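Long-range contacts in BT_4661 (Bacteroides thetaiotaomicron, PDB 4AK2), which binds heparin and heparan sulphate at the bacterial cell surface through the ligand-binding domain held in this chain, probably to aid use of these glycans: residues N5-F10 / V105-P110; I30-K35 / S116-S121; S38-P43 / T76-I81; L125-F130 / E141-S146; F164-I169 / D185-E190. All coordinates share one frame; numbering follows the deposited sequence.

Contact 1 (N5-F10 / V105-P110)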
# COMPACT_ATOMS: atom_id res chain seq x y z
N ASN A 5 4.23 -27.69 -14.34
CA ASN A 5 3.69 -26.32 -14.27
C ASN A 5 3.94 -25.66 -12.92
O ASN A 5 3.68 -24.48 -12.74
CB ASN A 5 2.19 -26.34 -14.51
CG ASN A 5 1.83 -26.77 -15.90
OD1 ASN A 5 2.48 -26.41 -16.88
ND2 ASN A 5 0.78 -27.54 -15.99
N TYR A 6 4.44 -26.43 -11.97
CA TYR A 6 4.62 -25.90 -10.65
C TYR A 6 5.60 -24.72 -10.60
O TYR A 6 6.69 -24.78 -11.16
CB TYR A 6 5.02 -26.99 -9.66
CG TYR A 6 4.96 -26.52 -8.24
CD1 TYR A 6 3.75 -26.35 -7.57
CD2 TYR A 6 6.13 -26.24 -7.55
CE1 TYR A 6 3.72 -25.93 -6.26
CE2 TYR A 6 6.10 -25.80 -6.24
CZ TYR A 6 4.89 -25.63 -5.59
OH TYR A 6 4.86 -25.22 -4.30
N PHE A 7 5.17 -23.63 -9.99
CA PHE A 7 6.07 -22.52 -9.69
C PHE A 7 5.49 -21.79 -8.49
O PHE A 7 4.34 -22.10 -8.06
CB PHE A 7 6.33 -21.64 -10.93
CG PHE A 7 5.19 -20.70 -11.30
CD1 PHE A 7 3.98 -21.18 -11.76
CD2 PHE A 7 5.37 -19.31 -11.19
CE1 PHE A 7 2.96 -20.29 -12.09
CE2 PHE A 7 4.36 -18.42 -11.52
CZ PHE A 7 3.14 -18.92 -11.97
N THR A 8 6.24 -20.83 -7.96
CA THR A 8 5.78 -20.13 -6.75
C THR A 8 5.82 -18.61 -6.79
O THR A 8 5.20 -17.98 -5.92
CB THR A 8 6.55 -20.58 -5.51
OG1 THR A 8 7.89 -20.05 -5.58
CG2 THR A 8 6.54 -22.10 -5.39
N TYR A 9 6.52 -18.00 -7.75
CA TYR A 9 6.63 -16.53 -7.75
C TYR A 9 6.95 -15.99 -9.14
O TYR A 9 7.54 -16.71 -9.98
CB TYR A 9 7.63 -15.98 -6.69
CG TYR A 9 9.07 -16.20 -7.09
CD1 TYR A 9 9.74 -15.29 -7.91
CD2 TYR A 9 9.78 -17.34 -6.65
CE1 TYR A 9 11.07 -15.49 -8.30
CE2 TYR A 9 11.10 -17.55 -7.04
CZ TYR A 9 11.75 -16.64 -7.84
OH TYR A 9 13.04 -16.85 -8.20
N PHE A 10 6.66 -14.70 -9.33
CA PHE A 10 7.29 -13.88 -10.35
C PHE A 10 7.66 -12.58 -9.67
O PHE A 10 7.26 -12.35 -8.49
CB PHE A 10 6.31 -13.61 -11.54
CG PHE A 10 4.97 -13.11 -11.11
CD1 PHE A 10 4.76 -11.75 -10.90
CD2 PHE A 10 3.93 -14.00 -10.91
CE1 PHE A 10 3.50 -11.27 -10.50
CE2 PHE A 10 2.67 -13.55 -10.50
CZ PHE A 10 2.46 -12.19 -10.30
N VAL A 105 -1.22 -24.23 -12.78
CA VAL A 105 -0.86 -23.60 -11.53
C VAL A 105 -0.89 -22.10 -11.73
O VAL A 105 -0.31 -21.57 -12.70
CB VAL A 105 0.56 -24.02 -11.10
CG1 VAL A 105 1.07 -23.22 -9.89
CG2 VAL A 105 0.61 -25.52 -10.79
N SER A 106 -1.58 -21.42 -10.82
CA SER A 106 -1.65 -19.96 -10.84
C SER A 106 -1.00 -19.39 -9.59
O SER A 106 -1.14 -19.97 -8.49
CB SER A 106 -3.11 -19.49 -10.90
OG SER A 106 -3.73 -19.90 -12.10
N VAL A 107 -0.30 -18.27 -9.76
CA VAL A 107 0.25 -17.53 -8.64
C VAL A 107 -0.23 -16.09 -8.79
O VAL A 107 -0.15 -15.53 -9.89
CB VAL A 107 1.79 -17.55 -8.72
CG1 VAL A 107 2.41 -16.53 -7.73
CG2 VAL A 107 2.32 -18.94 -8.41
N LYS A 108 -0.74 -15.52 -7.70
CA LYS A 108 -1.22 -14.14 -7.72
C LYS A 108 -0.38 -13.30 -6.75
O LYS A 108 -0.02 -13.75 -5.64
CB LYS A 108 -2.76 -14.00 -7.46
CG LYS A 108 -3.25 -14.21 -6.03
CD LYS A 108 -4.78 -14.17 -5.88
N GLN A 109 -0.08 -12.07 -7.16
CA GLN A 109 0.72 -11.13 -6.32
C GLN A 109 0.28 -9.71 -6.61
O GLN A 109 -0.13 -9.41 -7.72
CB GLN A 109 2.20 -11.20 -6.71
CG GLN A 109 2.84 -12.59 -6.59
CD GLN A 109 4.27 -12.67 -7.04
OE1 GLN A 109 4.86 -13.77 -7.07
NE2 GLN A 109 4.86 -11.52 -7.32
N PRO A 110 0.35 -8.83 -5.62
CA PRO A 110 0.06 -7.41 -5.89
C PRO A 110 1.20 -6.69 -6.61
O PRO A 110 2.42 -7.05 -6.43
CB PRO A 110 -0.12 -6.83 -4.48
CG PRO A 110 0.85 -7.66 -3.65
CD PRO A 110 0.76 -9.07 -4.21
O HOH W 1 4.38 -15.49 -5.06
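Gln109 holds Phe10 by both ends of its amide, and this is the tight part of the contact. Gln109 OE1 accepts from Phe10 N (3.0 Å), while Gln109 NE2 donates to Phe10 O (2.8 Å) from above that carbonyl's plane. With CG anti to the carbonyl carbon (chi1 -58°) and the chain extended beyond it, Gln109 also lays its amide almost flat over one face of the Phe10 ring, the planes 12° apart. The same residue thus supplies both hydrogen bonds and a stack. Further back, Val107 CG2 sits over a face of Phe7, 3.8 Å from the ring centroid, in a CH-pi contact, and Val105 O meets the edge of that ring in its plane. The solvent side is looser: Tyr6 and Thr8 turn away from the strand, and a water links Thr8 O to Gln109 OE1. A leucine in place of Gln109 would probably leave Phe10 N and O without these mates and set the ring less firmly. Through Val105, Val107 and Gln109, alternate residues of strand 105-115, the segment before strand 10-11 lies over one face of the mixed four-stranded sheet of 27-30, 105-115, 89-98 and 56-63.

Contact 2 (I30-K35 / S116-S121); sequences IEAGGK and SMISDS
Ala32 meets Met117 because the chain turns sharply there: phi is -50° at Ala32 and +77° at Gly33, the central pair of a type II beta turn from Glu31 to Gly34. The turn sets Ala32 CB against the backbone of the other segment, 3.8 Å from Met117 CA, and leaves Gly33 N facing a water. On the opposing side Ser116 has OG anti to its own N (chi1 -164°), which turns OG to its hydrogen bond with Glu126, while Ser116 CB lies 3.6 Å from Ile30 O.

Backbone groups do most of the joining. Ser116 N donates to Ile30 O at 2.9 Å. At the carbonyl of the same serine, direct pairing gives way to a water that accepts from Gly33 N (2.8 Å) and donates to Ser116 O (2.8 Å). The same Ser116 O receives a CA-H...O contact from Ala32 CA at 3.6 Å. Within the turn, Gly34 N closes on Glu31 O.

The contact extends a sheet pairing beyond its last strand residues: strand 27-30 lies parallel to strand 105-115, with Ile30 already bonded to His114, and the two chains part just after, Met117 lying about 7 Å by its side chain from a bound sulfated iduronic acid.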
# COMPACT_ATOMS: atom_id res chain seq x y z
N ILE A 30 5.33 7.02 -10.65
CA ILE A 30 5.27 7.97 -11.76
C ILE A 30 5.73 9.30 -11.17
O ILE A 30 5.10 9.82 -10.23
CB ILE A 30 3.86 8.08 -12.37
CG1 ILE A 30 3.38 6.69 -12.84
CG2 ILE A 30 3.86 9.09 -13.50
CD1 ILE A 30 2.61 5.87 -11.83
N GLU A 31 6.84 9.83 -11.68
CA GLU A 31 7.47 11.02 -11.11
C GLU A 31 6.53 12.23 -11.18
O GLU A 31 5.67 12.32 -12.07
CB GLU A 31 8.78 11.34 -11.85
CG GLU A 31 8.56 11.88 -13.27
CD GLU A 31 9.88 12.15 -14.01
OE1 GLU A 31 10.87 12.61 -13.37
OE2 GLU A 31 9.94 11.90 -15.24
N ALA A 32 6.72 13.16 -10.26
CA ALA A 32 5.97 14.40 -10.23
C ALA A 32 6.01 15.06 -11.61
O ALA A 32 7.08 15.20 -12.22
CB ALA A 32 6.53 15.32 -9.17
N GLY A 33 4.84 15.45 -12.12
CA GLY A 33 4.77 16.06 -13.44
C GLY A 33 4.88 15.12 -14.62
O GLY A 33 4.82 15.57 -15.77
N GLY A 34 4.95 13.82 -14.35
CA GLY A 34 4.96 12.81 -15.41
C GLY A 34 3.62 12.29 -15.86
O GLY A 34 2.58 12.84 -15.53
N LYS A 35 3.68 11.24 -16.65
CA LYS A 35 2.51 10.66 -17.30
C LYS A 35 2.43 9.18 -16.96
O LYS A 35 3.43 8.45 -16.99
CB LYS A 35 2.58 10.85 -18.82
CG LYS A 35 2.59 12.32 -19.28
N SER A 116 3.30 10.50 -8.08
CA SER A 116 3.79 11.57 -7.22
C SER A 116 3.37 12.95 -7.74
O SER A 116 2.94 13.08 -8.88
CB SER A 116 5.30 11.49 -7.08
OG SER A 116 5.66 12.29 -5.97
N MET A 117 3.51 13.98 -6.89
CA MET A 117 3.21 15.34 -7.29
C MET A 117 3.83 16.32 -6.31
O MET A 117 4.18 15.95 -5.18
CB MET A 117 1.70 15.58 -7.33
CG MET A 117 1.03 15.69 -5.97
SD MET A 117 -0.75 15.91 -6.07
CE MET A 117 -0.87 17.50 -6.89
N ILE A 118 3.96 17.57 -6.75
CA ILE A 118 4.18 18.69 -5.84
C ILE A 118 2.79 19.21 -5.47
O ILE A 118 2.03 19.68 -6.33
CB ILE A 118 5.06 19.77 -6.50
CG1 ILE A 118 6.39 19.15 -6.93
CG2 ILE A 118 5.27 20.94 -5.53
CD1 ILE A 118 7.39 20.11 -7.59
N SER A 119 2.45 19.10 -4.19
CA SER A 119 1.14 19.52 -3.67
C SER A 119 1.24 20.92 -3.03
O SER A 119 2.20 21.64 -3.30
CB SER A 119 0.57 18.43 -2.74
OG SER A 119 1.52 18.02 -1.78
N ASP A 120 0.28 21.34 -2.20
CA ASP A 120 0.33 22.70 -1.64
C ASP A 120 1.64 22.94 -0.88
O ASP A 120 2.20 22.02 -0.25
CB ASP A 120 -0.82 22.94 -0.64
CG ASP A 120 -2.15 23.21 -1.30
OD1 ASP A 120 -2.26 23.30 -2.55
OD2 ASP A 120 -3.15 23.31 -0.54
N SER A 121 2.04 24.21 -0.86
CA SER A 121 3.15 24.65 -0.02
C SER A 121 4.48 23.99 -0.40
O SER A 121 5.34 23.80 0.46
CB SER A 121 2.84 24.43 1.47
OG SER A 121 1.65 25.10 1.80
O HOH W 2 2.36 14.94 -10.90

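Contact 3 (S38-P43 / T76-I81)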
# COMPACT_ATOMS: atom_id res chain seq x y z
N SER A 38 3.96 6.44 -19.21
CA SER A 38 5.42 6.23 -19.27
C SER A 38 5.89 5.07 -18.42
O SER A 38 7.05 4.70 -18.51
CB SER A 38 6.19 7.48 -18.88
OG SER A 38 6.01 7.74 -17.51
N VAL A 39 5.03 4.52 -17.58
CA VAL A 39 5.47 3.47 -16.64
C VAL A 39 4.61 2.25 -16.92
O VAL A 39 3.46 2.18 -16.46
CB VAL A 39 5.32 3.95 -15.17
CG1 VAL A 39 5.67 2.85 -14.19
CG2 VAL A 39 6.22 5.14 -14.90
N LYS A 40 5.16 1.30 -17.66
CA LYS A 40 4.44 0.11 -18.10
C LYS A 40 5.32 -1.09 -17.75
O LYS A 40 6.05 -1.62 -18.59
CB LYS A 40 4.14 0.17 -19.62
CG LYS A 40 3.21 1.31 -20.02
CD LYS A 40 2.90 1.24 -21.51
CE LYS A 40 1.98 2.36 -21.93
NZ LYS A 40 1.64 2.21 -23.38
N PRO A 41 5.27 -1.52 -16.49
CA PRO A 41 6.28 -2.51 -16.05
C PRO A 41 6.07 -3.87 -16.67
O PRO A 41 4.94 -4.33 -16.89
CB PRO A 41 6.07 -2.60 -14.54
CG PRO A 41 5.00 -1.69 -14.19
CD PRO A 41 4.44 -1.00 -15.40
N VAL A 42 7.21 -4.53 -16.90
CA VAL A 42 7.20 -5.91 -17.36
C VAL A 42 7.92 -6.78 -16.33
O VAL A 42 8.82 -6.32 -15.57
CB VAL A 42 7.86 -6.11 -18.73
CG1 VAL A 42 7.03 -5.48 -19.85
CG2 VAL A 42 9.31 -5.61 -18.71
N PRO A 43 7.52 -8.06 -16.25
CA PRO A 43 8.16 -8.90 -15.24
C PRO A 43 9.63 -9.19 -15.57
O PRO A 43 10.05 -9.25 -16.74
CB PRO A 43 7.30 -10.17 -15.27
CG PRO A 43 6.76 -10.21 -16.66
CD PRO A 43 6.49 -8.78 -17.03
N THR A 76 3.25 -10.95 -22.54
CA THR A 76 4.48 -10.37 -21.99
C THR A 76 4.39 -9.98 -20.50
O THR A 76 5.40 -9.77 -19.82
CB THR A 76 4.87 -9.09 -22.73
OG1 THR A 76 3.91 -8.08 -22.43
CG2 THR A 76 4.94 -9.31 -24.23
N GLY A 77 3.18 -9.88 -19.99
CA GLY A 77 2.96 -9.42 -18.63
C GLY A 77 3.07 -7.92 -18.43
O GLY A 77 2.98 -7.45 -17.30
N GLN A 78 3.20 -7.13 -19.51
CA GLN A 78 3.35 -5.68 -19.37
C GLN A 78 2.06 -5.11 -18.83
O GLN A 78 0.98 -5.38 -19.39
CB GLN A 78 3.67 -4.98 -20.72
CG GLN A 78 3.93 -3.48 -20.56
CD GLN A 78 4.75 -2.82 -21.68
OE1 GLN A 78 4.44 -2.96 -22.84
NE2 GLN A 78 5.81 -2.06 -21.31
N ILE A 79 2.17 -4.34 -17.75
CA ILE A 79 0.97 -3.74 -17.15
C ILE A 79 0.84 -2.29 -17.61
O ILE A 79 1.83 -1.56 -17.70
CB ILE A 79 1.10 -3.70 -15.61
CG1 ILE A 79 1.37 -5.11 -15.05
CG2 ILE A 79 -0.08 -3.03 -14.94
CD1 ILE A 79 1.79 -5.10 -13.60
N THR A 80 -0.39 -1.87 -17.90
CA THR A 80 -0.68 -0.47 -18.17
C THR A 80 -1.78 0.00 -17.23
O THR A 80 -2.81 -0.66 -17.08
CB THR A 80 -1.15 -0.26 -19.64
OG1 THR A 80 -0.10 -0.70 -20.49
CG2 THR A 80 -1.44 1.20 -19.91
N ILE A 81 -1.54 1.15 -16.59
CA ILE A 81 -2.49 1.76 -15.68
C ILE A 81 -3.00 3.05 -16.30
O ILE A 81 -2.25 3.82 -16.88
CB ILE A 81 -1.81 2.09 -14.31
CG1 ILE A 81 -1.18 0.86 -13.72
CG2 ILE A 81 -2.86 2.64 -13.35
CD1 ILE A 81 -2.18 -0.12 -13.17
O HOH W 3 0.81 2.59 -17.30
O HOH W 4 -0.11 -0.09 -23.17
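Gln78 reaches across to Lys40 with its side-chain amide, NE2 of Gln78 donating to Lys40 O at 2.8 Å in a nearly straight bond (166°) with the acceptor in the amide plane. The group gets there because CG stands anti to the backbone N (chi1 -176°) and the chain continues extended. Next to it Ile79 N donates to Pro41 O at 2.9 Å, and Gln78 CA adds a CA-H...O contact to that same oxygen. Beyond a CA-H...O contact from Lys40 CA at 3.1 Å, Ile79 O has no partner in the model; it lies close to Pro41, whose nitrogen carries no hydrogen to offer.

Around this first shell, the Lys40 side chain runs alongside that of Thr80, and a water joins Lys40 NZ (2.9 Å) to Thr80 OG1 (2.7 Å). A second water accepts from Ile81 N and donates to Val39 O.

Further out, an ST turn shapes the approach to the strand: Thr76 OG1 accepts from Gln78 N at 3.2 Å. Between them Gly77, at positive phi and without a side chain, lets Pro43 CD come close. Tyr12 bonds Gly77 O and packs on Pro41, Pro43 and Ile79, while Phe113 of strand 105-115 lies against Pro41 and Ile79.

The result is a roughly antiparallel loop-to-strand contact beside the two-stranded antiparallel sheet of 69-72 and 79-82, entered through the ST turn.

Contact 4 (L125-F130 / E141-S146)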
# COMPACT_ATOMS: atom_id res chain seq x y z
N LEU A 125 5.69 14.86 -1.15
CA LEU A 125 5.81 13.84 -0.10
C LEU A 125 6.00 12.46 -0.71
O LEU A 125 5.10 11.95 -1.37
CB LEU A 125 4.55 13.87 0.79
CG LEU A 125 4.54 12.87 1.97
CD1 LEU A 125 5.65 13.21 2.98
CD2 LEU A 125 3.20 12.95 2.66
N GLU A 126 7.17 11.85 -0.46
CA GLU A 126 7.50 10.59 -1.08
C GLU A 126 8.09 9.61 -0.07
O GLU A 126 9.15 9.87 0.54
CB GLU A 126 8.51 10.78 -2.24
CG GLU A 126 7.90 11.59 -3.37
CD GLU A 126 8.75 11.62 -4.62
OE1 GLU A 126 9.92 11.18 -4.56
OE2 GLU A 126 8.27 12.10 -5.66
N TYR A 127 7.45 8.47 0.11
CA TYR A 127 8.02 7.37 0.87
C TYR A 127 8.70 6.45 -0.16
O TYR A 127 8.07 6.07 -1.16
CB TYR A 127 6.90 6.57 1.55
CG TYR A 127 6.25 7.29 2.72
CD1 TYR A 127 5.22 8.21 2.54
CD2 TYR A 127 6.69 7.07 4.01
CE1 TYR A 127 4.63 8.86 3.60
CE2 TYR A 127 6.13 7.71 5.10
CZ TYR A 127 5.09 8.63 4.88
OH TYR A 127 4.53 9.31 5.96
N THR A 128 9.94 6.09 0.10
CA THR A 128 10.68 5.19 -0.80
C THR A 128 11.28 4.10 0.07
O THR A 128 12.33 4.34 0.70
CB THR A 128 11.78 5.96 -1.56
OG1 THR A 128 11.18 7.00 -2.33
CG2 THR A 128 12.59 5.03 -2.47
N PRO A 129 10.71 2.90 0.11
CA PRO A 129 9.55 2.41 -0.64
C PRO A 129 8.25 3.00 -0.12
O PRO A 129 8.10 3.34 1.04
CB PRO A 129 9.58 0.89 -0.35
CG PRO A 129 10.16 0.80 1.04
CD PRO A 129 11.22 1.87 1.05
N PHE A 130 7.29 3.06 -1.05
CA PHE A 130 5.92 3.52 -0.71
C PHE A 130 5.00 2.39 -0.35
O PHE A 130 3.81 2.64 -0.06
CB PHE A 130 5.34 4.45 -1.76
CG PHE A 130 5.10 3.79 -3.10
CD1 PHE A 130 3.87 3.14 -3.36
CD2 PHE A 130 6.07 3.83 -4.12
CE1 PHE A 130 3.63 2.58 -4.60
CE2 PHE A 130 5.83 3.26 -5.36
CZ PHE A 130 4.61 2.62 -5.58
N GLU A 141 7.63 0.06 11.70
CA GLU A 141 7.61 1.44 11.22
C GLU A 141 8.11 1.51 9.81
O GLU A 141 9.05 0.79 9.44
CB GLU A 141 8.38 2.39 12.14
CG GLU A 141 9.84 2.10 12.21
CD GLU A 141 10.58 2.92 13.27
OE1 GLU A 141 9.94 3.33 14.26
OE2 GLU A 141 11.81 3.14 13.11
N SER A 142 7.47 2.36 9.00
CA SER A 142 7.84 2.55 7.61
C SER A 142 9.15 3.30 7.48
O SER A 142 9.74 3.72 8.49
CB SER A 142 6.73 3.36 6.91
OG SER A 142 6.82 4.75 7.27
N ILE A 143 9.63 3.45 6.25
CA ILE A 143 10.70 4.39 5.92
C ILE A 143 10.29 5.81 6.31
O ILE A 143 9.07 6.14 6.29
CB ILE A 143 11.05 4.29 4.41
CG1 ILE A 143 12.47 4.78 4.11
CG2 ILE A 143 10.04 5.03 3.54
CD1 ILE A 143 13.58 3.82 4.60
N ALA A 144 11.22 6.70 6.58
CA ALA A 144 10.92 8.11 6.74
C ALA A 144 10.80 8.72 5.35
O ALA A 144 11.64 8.47 4.49
CB ALA A 144 12.06 8.79 7.53
N PRO A 145 9.76 9.53 5.09
CA PRO A 145 9.58 10.06 3.76
C PRO A 145 10.48 11.27 3.50
O PRO A 145 10.93 11.93 4.45
CB PRO A 145 8.11 10.54 3.78
CG PRO A 145 7.84 10.90 5.23
CD PRO A 145 8.68 9.89 6.02
N SER A 146 10.72 11.57 2.23
CA SER A 146 11.25 12.88 1.89
C SER A 146 10.05 13.83 1.75
O SER A 146 8.95 13.44 1.32
CB SER A 146 12.08 12.85 0.62
OG SER A 146 11.35 12.22 -0.42
O HOH W 5 11.88 9.38 -0.62
O HOH W 6 11.67 7.71 1.79
O HOH W 7 8.03 2.34 3.87
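Tyr127 and Pro145 extend along one another, and the proline ring rides over one face of the aromatic ring. Pro145 CB stands 3.5 Å from the Tyr127 ring centroid and only 5° off its normal, a well-centred CH-pi contact. At the rim of that ring, in its plane, comes Ile143 O, 3.4 Å from Tyr127 CD2. The ring comes under Pro145 with CG anti to the carbonyl carbon (chi1 -72°), and its hydroxyl carries on to bond Phe227 O. Leu125 also runs beside Pro145, with Leu125 CD1 3.7 Å from Pro145 CB, whereas Pro129, which follows a cis peptide bond, is crossed by Ile143 at about a right angle. An alanine in place of Tyr127 would probably open a gap beneath Pro145 and leave Phe227 O without this donor.

Backbone bonds frame the side chains at one end: Glu126 and Ser146 form a single antiparallel hydrogen-bonded pair, Glu126 N to Ser146 O at 3.0 Å. Beyond it, waters take over, one linking Thr128 N with Ala144 O, another Pro129 O with Ile143 N.

The contact joins the loop before strand 131-134 to the loop that follows strand 140-141. Leu125 and Tyr127 press inward on Leu158 of strand 157-161 and Pro271 of strand 268-276, and Pro129 touches Gln27 of strand 27-30.

Contact 5 (F164-I169 / D185-E190)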
# COMPACT_ATOMS: atom_id res chain seq x y z
N PHE A 164 -10.21 5.46 3.90
CA PHE A 164 -9.47 4.25 4.22
C PHE A 164 -10.06 3.10 3.43
O PHE A 164 -11.29 2.95 3.33
CB PHE A 164 -9.55 3.95 5.71
CG PHE A 164 -9.02 5.04 6.59
CD1 PHE A 164 -7.68 5.07 6.94
CD2 PHE A 164 -9.87 6.04 7.08
CE1 PHE A 164 -7.20 6.07 7.75
CE2 PHE A 164 -9.39 7.05 7.90
CZ PHE A 164 -8.05 7.08 8.23
N PHE A 165 -9.20 2.28 2.83
CA PHE A 165 -9.63 1.13 2.02
C PHE A 165 -8.74 -0.05 2.41
O PHE A 165 -7.50 0.13 2.65
CB PHE A 165 -9.39 1.32 0.53
CG PHE A 165 -10.17 2.47 -0.09
CD1 PHE A 165 -9.75 3.81 0.10
CD2 PHE A 165 -11.27 2.23 -0.93
CE1 PHE A 165 -10.41 4.87 -0.49
CE2 PHE A 165 -11.92 3.31 -1.53
CZ PHE A 165 -11.50 4.62 -1.30
N TYR A 166 -9.27 -1.25 2.42
CA TYR A 166 -8.49 -2.44 2.67
C TYR A 166 -8.73 -3.49 1.63
O TYR A 166 -9.91 -3.76 1.26
CB TYR A 166 -8.84 -3.02 4.06
CG TYR A 166 -8.04 -4.24 4.44
CD1 TYR A 166 -6.81 -4.09 5.08
CD2 TYR A 166 -8.50 -5.52 4.18
CE1 TYR A 166 -6.06 -5.19 5.43
CE2 TYR A 166 -7.76 -6.65 4.52
CZ TYR A 166 -6.52 -6.45 5.15
OH TYR A 166 -5.71 -7.50 5.57
N TYR A 167 -7.69 -4.18 1.16
CA TYR A 167 -7.83 -5.23 0.15
C TYR A 167 -7.20 -6.49 0.69
O TYR A 167 -5.98 -6.55 0.89
CB TYR A 167 -7.15 -4.82 -1.17
CG TYR A 167 -7.79 -3.56 -1.68
CD1 TYR A 167 -9.04 -3.63 -2.33
CD2 TYR A 167 -7.24 -2.31 -1.46
CE1 TYR A 167 -9.72 -2.49 -2.72
CE2 TYR A 167 -7.91 -1.14 -1.90
CZ TYR A 167 -9.16 -1.25 -2.54
OH TYR A 167 -9.84 -0.12 -2.95
N ASN A 168 -8.02 -7.50 0.97
CA ASN A 168 -7.50 -8.80 1.38
C ASN A 168 -6.67 -9.36 0.25
O ASN A 168 -7.03 -9.25 -0.94
CB ASN A 168 -8.67 -9.76 1.64
CG ASN A 168 -8.18 -11.10 2.15
OD1 ASN A 168 -7.31 -11.17 2.99
ND2 ASN A 168 -8.71 -12.17 1.59
N ILE A 169 -5.51 -9.91 0.59
CA ILE A 169 -4.62 -10.51 -0.41
C ILE A 169 -4.65 -12.01 -0.26
O ILE A 169 -5.19 -12.70 -1.14
CB ILE A 169 -3.18 -9.92 -0.35
CG1 ILE A 169 -3.22 -8.44 -0.82
CG2 ILE A 169 -2.19 -10.75 -1.13
CD1 ILE A 169 -1.97 -7.63 -0.48
N ASP A 185 -20.30 -3.52 6.82
CA ASP A 185 -19.54 -4.40 7.70
C ASP A 185 -18.42 -5.04 6.89
O ASP A 185 -18.64 -5.89 6.03
CB ASP A 185 -20.44 -5.50 8.26
CG ASP A 185 -21.52 -4.94 9.16
OD1 ASP A 185 -21.16 -4.16 10.07
OD2 ASP A 185 -22.72 -5.28 8.98
N ASN A 186 -17.19 -4.63 7.17
CA ASN A 186 -16.05 -5.18 6.45
C ASN A 186 -14.83 -5.19 7.35
O ASN A 186 -14.95 -4.91 8.56
CB ASN A 186 -15.80 -4.45 5.11
CG ASN A 186 -15.57 -2.96 5.26
OD1 ASN A 186 -15.26 -2.45 6.35
ND2 ASN A 186 -15.77 -2.22 4.14
N PHE A 187 -13.65 -5.53 6.80
CA PHE A 187 -12.51 -5.70 7.68
C PHE A 187 -12.19 -4.39 8.39
O PHE A 187 -11.87 -4.39 9.60
CB PHE A 187 -11.31 -6.26 6.94
CG PHE A 187 -10.19 -6.64 7.86
CD1 PHE A 187 -10.36 -7.64 8.81
CD2 PHE A 187 -8.96 -5.99 7.79
CE1 PHE A 187 -9.34 -8.02 9.68
CE2 PHE A 187 -7.92 -6.38 8.64
CZ PHE A 187 -8.11 -7.38 9.59
N LEU A 188 -12.29 -3.26 7.66
CA LEU A 188 -11.97 -1.99 8.30
C LEU A 188 -12.97 -1.59 9.36
O LEU A 188 -12.59 -1.03 10.38
CB LEU A 188 -11.79 -0.86 7.30
CG LEU A 188 -10.50 -0.99 6.49
CD1 LEU A 188 -10.43 0.18 5.52
CD2 LEU A 188 -9.22 -0.98 7.35
N SER A 189 -14.27 -1.84 9.16
CA SER A 189 -15.20 -1.51 10.24
C SER A 189 -14.94 -2.35 11.47
O SER A 189 -15.07 -1.88 12.59
CB SER A 189 -16.68 -1.55 9.80
OG SER A 189 -17.07 -2.88 9.48
N GLU A 190 -14.56 -3.60 11.26
CA GLU A 190 -14.25 -4.48 12.37
C GLU A 190 -12.98 -3.95 13.12
O GLU A 190 -12.95 -3.84 14.36
CB GLU A 190 -14.03 -5.91 11.89
CG GLU A 190 -13.77 -6.82 13.06
CD GLU A 190 -13.65 -8.28 12.69
OE1 GLU A 190 -14.10 -8.66 11.58
OE2 GLU A 190 -13.11 -9.04 13.51
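Tyr166, on strand 163-168, and Leu188, in the first turn of helix 187-195, bring their backbones to 6.6 Å between CA atoms, with no hydrogen bond across the gap. Side chains fill it. Tyr166 has CG anti to the backbone N (chi1 -178°), which carries the ring toward the helix, and chi2 of 88° sets its face to Phe187; Phe187 CD2 sits 3.4 Å above the Tyr166 ring plane, over its centre. The two rings meet obliquely, planes at 44° and centroids 4.7 Å apart. Leu188 fits in beside them: Leu188 CG lies 3.6 Å from Tyr166 CB, and Leu188 CD1 reaches the strand backbone, 3.5 Å from Phe165 C. Phe164 CB closes the row against the same methyl.

The helix start that carries Phe187 and Leu188 is capped. Asn186 OD1 accepts from Ser189 N at 3.0 Å, and Ser189 OG accepts from Asn186 N at 2.9 Å. The Phe187 ring also stacks on His175, while Phe165 turns away from the helix, about 4 Å by its side chain from a bound sodium ion.

A capping box at the N-terminus of a helix, with its first two helical residues laid apolar side down on a beta-sheet, is what this buried contact exemplifies.

How the contacts relate
Contact 5 is the buried one, apolar and without a hydrogen bond across it; the other four are only partly buried and mix packing with hydrogen bonds and bridging waters, the bonds running backbone to backbone in contacts 2, 3 and 4. Contacts 1 and 2 share strand 105-115, its start in one and the loop after its end in the other, with centres 34 Å apart. In contacts 1 and 3 a glutamine amide bonds the backbone of the other segment. Some neighbours touch: Ile30 of contact 2 packs on Val39 of contact 3, the Ser116-Glu126 hydrogen bond joins contacts 2 and 4, and Pro110 of contact 1 meets Ile169 of contact 5. Contacts 4 and 5 lie on opposite sides of the chain's centre.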